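Probable porin (Pseudomonas aeruginosa, PDB 4FT6) probably forms an outer-membrane beta-barrel channel that lets small solutes diffuse across the outer membrane, as a porin of the OprD family. Local coordinates at residues Q134-G139 / A283-P288; Q207-Q212 / A243-L248. All blocks are in the same frame, centred on the assembly; numbering follows the deposited sequence.

Contact 1 (Q134-G139 / A283-P288)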
loop_
_atom_site.group_PDB
_atom_site.type_symbol
_atom_site.label_atom_id
_atom_site.label_comp_id
_atom_site.label_asym_id
_atom_site.label_seq_id
_atom_site.Cartn_x
_atom_site.Cartn_y
_atom_site.Cartn_z
ATOM N N GLN A 134 -4.409 5.613 -4.592
ATOM C CA GLN A 134 -5.779 5.232 -4.255
ATOM C C GLN A 134 -6.271 6.175 -3.145
ATOM O O GLN A 134 -5.499 6.579 -2.272
ATOM C CB GLN A 134 -5.765 3.794 -3.722
ATOM C CG GLN A 134 -7.126 3.114 -3.574
ATOM C CD GLN A 134 -7.014 1.713 -2.952
ATOM O OE1 GLN A 134 -6.335 1.523 -1.925
ATOM N NE2 GLN A 134 -7.670 0.728 -3.576
ATOM N N THR A 135 -7.545 6.544 -3.165
ATOM C CA THR A 135 -8.084 7.348 -2.071
ATOM C C THR A 135 -9.387 6.763 -1.588
ATOM O O THR A 135 -10.042 6.012 -2.316
ATOM C CB THR A 135 -8.337 8.805 -2.480
ATOM O OG1 THR A 135 -8.995 8.822 -3.748
ATOM C CG2 THR A 135 -7.038 9.593 -2.560
ATOM N N PHE A 136 -9.776 7.114 -0.367
ATOM C CA PHE A 136 -11.071 6.673 0.110
ATOM C C PHE A 136 -11.986 7.848 0.466
ATOM O O PHE A 136 -11.527 8.971 0.683
ATOM C CB PHE A 136 -10.879 5.743 1.286
ATOM C CG PHE A 136 -10.436 4.381 0.892
ATOM C CD1 PHE A 136 -9.115 4.133 0.522
ATOM C CD2 PHE A 136 -11.356 3.335 0.849
ATOM C CE1 PHE A 136 -8.723 2.846 0.131
ATOM C CE2 PHE A 136 -10.972 2.051 0.464
ATOM C CZ PHE A 136 -9.660 1.805 0.111
ATOM N N GLN A 137 -13.286 7.590 0.521
ATOM C CA GLN A 137 -14.206 8.636 0.889
ATOM C C GLN A 137 -14.964 8.219 2.115
ATOM O O GLN A 137 -15.696 7.214 2.099
ATOM C CB GLN A 137 -15.197 8.939 -0.236
ATOM C CG GLN A 137 -14.560 9.615 -1.423
ATOM C CD GLN A 137 -13.719 8.654 -2.224
ATOM O OE1 GLN A 137 -14.206 7.594 -2.623
ATOM N NE2 GLN A 137 -12.440 8.991 -2.436
ATOM N N GLY A 138 -14.814 9.018 3.168
ATOM C CA GLY A 138 -15.542 8.798 4.401
ATOM C C GLY A 138 -14.975 9.685 5.489
ATOM O O GLY A 138 -14.750 10.883 5.259
ATOM N N GLY A 139 -14.738 9.104 6.665
ATOM C CA GLY A 139 -14.345 9.880 7.820
ATOM C C GLY A 139 -13.457 9.064 8.735
ATOM O O GLY A 139 -13.714 7.871 8.971
ATOM N N ALA A 283 -10.746 -4.107 -2.465
ATOM C CA ALA A 283 -10.292 -4.078 -3.861
ATOM C C ALA A 283 -9.240 -2.992 -4.103
ATOM O O ALA A 283 -9.477 -1.820 -3.804
ATOM C CB ALA A 283 -11.479 -3.875 -4.805
ATOM N N GLY A 284 -8.082 -3.384 -4.636
ATOM C CA GLY A 284 -7.080 -2.424 -5.079
ATOM C C GLY A 284 -6.163 -1.968 -3.964
ATOM O O GLY A 284 -5.203 -1.222 -4.176
ATOM N N THR A 285 -6.454 -2.426 -2.759
ATOM C CA THR A 285 -5.748 -1.951 -1.582
ATOM C C THR A 285 -4.455 -2.742 -1.396
ATOM O O THR A 285 -4.281 -3.813 -1.994
ATOM C CB THR A 285 -6.656 -2.104 -0.347
ATOM O OG1 THR A 285 -6.376 -1.081 0.610
ATOM C CG2 THR A 285 -6.507 -3.479 0.276
ATOM N N SER A 286 -3.544 -2.224 -0.578
ATOM C CA SER A 286 -2.325 -2.958 -0.245
ATOM C C SER A 286 -2.542 -3.686 1.085
ATOM O O SER A 286 -3.598 -3.543 1.696
ATOM C CB SER A 286 -1.144 -1.994 -0.131
ATOM O OG SER A 286 -0.135 -2.311 -1.068
ATOM N N THR A 287 -1.556 -4.470 1.527
ATOM C CA THR A 287 -1.626 -5.152 2.821
ATOM C C THR A 287 -0.300 -5.061 3.543
ATOM O O THR A 287 0.726 -4.821 2.921
ATOM C CB THR A 287 -2.015 -6.636 2.691
ATOM O OG1 THR A 287 -0.979 -7.349 1.999
ATOM C CG2 THR A 287 -3.356 -6.784 1.965
ATOM N N PRO A 288 -0.314 -5.251 4.868
ATOM C CA PRO A 288 0.989 -5.241 5.549
ATOM C C PRO A 288 1.647 -6.620 5.571
ATOM O O PRO A 288 2.627 -6.778 6.310
ATOM C CB PRO A 288 0.630 -4.847 6.977
ATOM C CG PRO A 288 -0.799 -5.429 7.158
ATOM C CD PRO A 288 -1.458 -5.199 5.806
#
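Two flat groups shape this contact, the Gln134 carboxamide and the Phe136 ring, with the carboxamide lying between the Gly284 carbonyl and the ring. Over one face of the amide leans that carbonyl, with Gly284 O 3.7 Å from Gln134 CD. The other face is met by the CE1-CZ side of Phe136, Phe136 CE1 being 3.7 Å from Gln134 CD, and ring and amide planes stand about 70° apart. At the amide's edges, Gln134 NE2 comes to 3.1 Å from Ala283 O, while Gln134 OE1 lies 3.5 Å from Thr285 CA and 3.6 Å from Thr285 OG1. Phe136 approaches the loop obliquely, its CZ 4.4 Å from Thr285 OG1.

The reach of Gln134 follows from its torsions: with CG anti to the backbone N (chi1 -168°) and the next bond also anti (chi2 -176°), the chain is fully extended and carries its amide across to the loop. The same amide is hydrogen-bonded outside the two segments: NE2 to Gln161 OE1, OE1 to Asn127 N. Gln161 NE2 in turn bonds Ala283 O, while Thr285 OG1 bonds Leu125 O and Gly284 N bonds Asp173 OD2.

The contact buries 137 Å², its centre about 8 Å from the centre of the chain's fold, where the loop between strands 264-274 and 304-313 folds into the barrel, consistent with the inward-folded constriction loops of OprD-family channels. Its chemistry implies cohesion by relay: the buried amide has both polar atoms bonded, and Gln161 links it to the incoming backbone.

Contact 2 (Q207-Q212 / A243-L248)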
loop_
_atom_site.group_PDB
_atom_site.type_symbol
_atom_site.label_atom_id
_atom_site.label_comp_id
_atom_site.label_asym_id
_atom_site.label_seq_id
_atom_site.Cartn_x
_atom_site.Cartn_y
_atom_site.Cartn_z
ATOM N N GLN A 207 -19.765 -4.163 5.437
ATOM C CA GLN A 207 -21.176 -4.499 5.651
ATOM C C GLN A 207 -21.722 -5.560 4.710
ATOM O O GLN A 207 -21.610 -5.431 3.488
ATOM C CB GLN A 207 -22.045 -3.248 5.541
ATOM C CG GLN A 207 -23.543 -3.512 5.645
ATOM C CD GLN A 207 -24.343 -2.236 5.781
ATOM O OE1 GLN A 207 -24.566 -1.518 4.803
ATOM N NE2 GLN A 207 -24.765 -1.933 7.002
ATOM N N ASP A 208 -22.286 -6.610 5.307
ATOM C CA ASP A 208 -22.925 -7.715 4.594
ATOM C C ASP A 208 -21.975 -8.576 3.740
ATOM O O ASP A 208 -22.400 -9.472 3.008
ATOM C CB ASP A 208 -24.124 -7.197 3.797
ATOM C CG ASP A 208 -25.366 -7.011 4.665
ATOM O OD1 ASP A 208 -25.662 -7.896 5.506
ATOM O OD2 ASP A 208 -26.045 -5.973 4.513
ATOM N N ILE A 209 -20.681 -8.336 3.870
ATOM C CA ILE A 209 -19.729 -9.140 3.136
ATOM C C ILE A 209 -18.757 -9.860 4.078
ATOM O O ILE A 209 -18.715 -11.099 4.110
ATOM C CB ILE A 209 -18.978 -8.295 2.084
ATOM C CG1 ILE A 209 -19.984 -7.756 1.068
ATOM C CG2 ILE A 209 -17.895 -9.132 1.400
ATOM C CD1 ILE A 209 -19.403 -6.783 0.035
ATOM N N TYR A 210 -17.976 -9.087 4.833
ATOM C CA TYR A 210 -17.072 -9.676 5.818
ATOM C C TYR A 210 -16.846 -8.876 7.102
ATOM O O TYR A 210 -17.211 -7.688 7.205
ATOM C CB TYR A 210 -15.730 -10.086 5.189
ATOM C CG TYR A 210 -14.712 -8.982 4.911
ATOM C CD1 TYR A 210 -14.080 -8.297 5.942
ATOM C CD2 TYR A 210 -14.324 -8.679 3.608
ATOM C CE1 TYR A 210 -13.122 -7.301 5.678
ATOM C CE2 TYR A 210 -13.357 -7.693 3.341
ATOM C CZ TYR A 210 -12.765 -7.012 4.375
ATOM O OH TYR A 210 -11.826 -6.047 4.093
ATOM N N ARG A 211 -16.251 -9.581 8.070
ATOM C CA ARG A 211 -15.762 -9.041 9.331
ATOM C C ARG A 211 -14.317 -9.515 9.437
ATOM O O ARG A 211 -14.024 -10.693 9.190
ATOM C CB ARG A 211 -16.586 -9.589 10.509
ATOM C CG ARG A 211 -16.155 -9.079 11.891
ATOM C CD ARG A 211 -16.869 -9.833 13.005
ATOM N N GLN A 212 -13.405 -8.615 9.779
ATOM C CA GLN A 212 -11.999 -8.988 9.828
ATOM C C GLN A 212 -11.341 -8.485 11.097
ATOM O O GLN A 212 -11.410 -7.293 11.407
ATOM C CB GLN A 212 -11.259 -8.441 8.594
ATOM C CG GLN A 212 -9.735 -8.658 8.564
ATOM C CD GLN A 212 -9.116 -8.173 7.248
ATOM O OE1 GLN A 212 -8.685 -7.016 7.130
ATOM N NE2 GLN A 212 -9.086 -9.057 6.245
ATOM N N ALA A 243 -23.941 -11.826 4.076
ATOM C CA ALA A 243 -22.877 -12.671 3.561
ATOM C C ALA A 243 -22.986 -12.821 2.044
ATOM O O ALA A 243 -23.138 -13.932 1.515
ATOM C CB ALA A 243 -22.897 -14.041 4.252
ATOM N N LYS A 244 -22.863 -11.698 1.345
ATOM C CA LYS A 244 -23.102 -11.670 -0.093
ATOM C C LYS A 244 -22.108 -12.492 -0.917
ATOM O O LYS A 244 -22.482 -13.122 -1.904
ATOM C CB LYS A 244 -23.158 -10.231 -0.575
ATOM C CG LYS A 244 -24.449 -9.554 -0.185
ATOM C CD LYS A 244 -24.266 -8.054 -0.134
ATOM C CE LYS A 244 -24.551 -7.412 -1.456
ATOM N NZ LYS A 244 -24.289 -5.953 -1.341
ATOM N N LEU A 245 -20.849 -12.509 -0.504
ATOM C CA LEU A 245 -19.890 -13.372 -1.167
ATOM C C LEU A 245 -20.035 -14.824 -0.720
ATOM O O LEU A 245 -19.259 -15.672 -1.148
ATOM C CB LEU A 245 -18.463 -12.881 -0.931
ATOM C CG LEU A 245 -18.077 -11.718 -1.841
ATOM C CD1 LEU A 245 -16.656 -11.336 -1.583
ATOM C CD2 LEU A 245 -18.250 -12.114 -3.302
ATOM N N GLY A 246 -21.037 -15.114 0.112
ATOM C CA GLY A 246 -21.187 -16.439 0.701
ATOM C C GLY A 246 -20.375 -16.589 1.986
ATOM O O GLY A 246 -19.889 -15.603 2.544
ATOM N N GLU A 247 -20.228 -17.816 2.470
ATOM C CA GLU A 247 -19.372 -18.072 3.633
ATOM C C GLU A 247 -17.910 -17.880 3.271
ATOM O O GLU A 247 -17.443 -18.418 2.274
ATOM C CB GLU A 247 -19.588 -19.492 4.161
ATOM C CG GLU A 247 -20.953 -19.709 4.800
ATOM C CD GLU A 247 -21.240 -21.169 5.126
ATOM O OE1 GLU A 247 -20.552 -22.058 4.575
ATOM O OE2 GLU A 247 -22.165 -21.424 5.934
ATOM N N LEU A 248 -17.194 -17.109 4.083
ATOM C CA LEU A 248 -15.785 -16.814 3.835
ATOM C C LEU A 248 -14.984 -17.249 5.051
ATOM O O LEU A 248 -15.474 -17.207 6.188
ATOM C CB LEU A 248 -15.583 -15.323 3.586
ATOM C CG LEU A 248 -16.329 -14.766 2.362
ATOM C CD1 LEU A 248 -16.280 -13.240 2.334
ATOM C CD2 LEU A 248 -15.718 -15.350 1.089
#
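Asp208 and Lys244 supply the hydrogen bond of this contact: Lys244 N donates to Asp208 O over 2.8 Å, with an N-H...O angle of 165° and a C=O...N angle of 169°, so it is straight at both ends. The donor loop is shaped by a type I turn from Ala243 to Gly246, closed by Gly246 N to Ala243 O at 2.8 Å.

Apolar contacts lie beside it. Ile209 CG2 meets Leu245 CD1 at 3.9 Å, and both side chains also touch Val172. Leu248 CD1 lies 4.3 Å from Tyr210 CB.

Van der Waals contacts with carbonyl oxygens add to these. Leu248 CD1 rests 3.7 Å from Ile209 O. Lys244 CB, CG and CD pack against Asp208 O, and Lys244 CD also reaches Asp208 CB at 4.0 Å.

The charges do not pair here. Lys244 NZ stays 6.1 Å from Asp208 OD2 and bonds Phe179 O instead, whereas Asp208 OD1 takes Ala242 N.

The 288 Å² buried joins the tight 207-209 connection to the longer loop before strand 249-261, at the barrel rim that is probably extracellular. The chemistry implies a backbone-led union: the straight bond anchors the start of the turn to Asp208 O, apolar side chains pack beside it, and any charge attraction is probably weak.

In the fold
After the first barrel strands the chain reaches 134-139, where strand 135-137 turns a corner into 139-143, and then builds successive antiparallel strands up to the turn at 207-209, which leads into strand 210-223. Contact 2 closes a short loop there: the rest of that strand and strand 226-239 follow before 243-248 returns to the same rim. After strands 249-261 and 264-274 the long loop carrying 283-288 brings the chain back to 134-139, completing contact 1. The two closures are therefore nested, the 30-residue span lying wholly within the 143-residue one. Contacts 1 and 2 have centres 18 Å apart and do not touch; contact 2 ties neighbouring rim connections, contact 1 an inward loop to the wall.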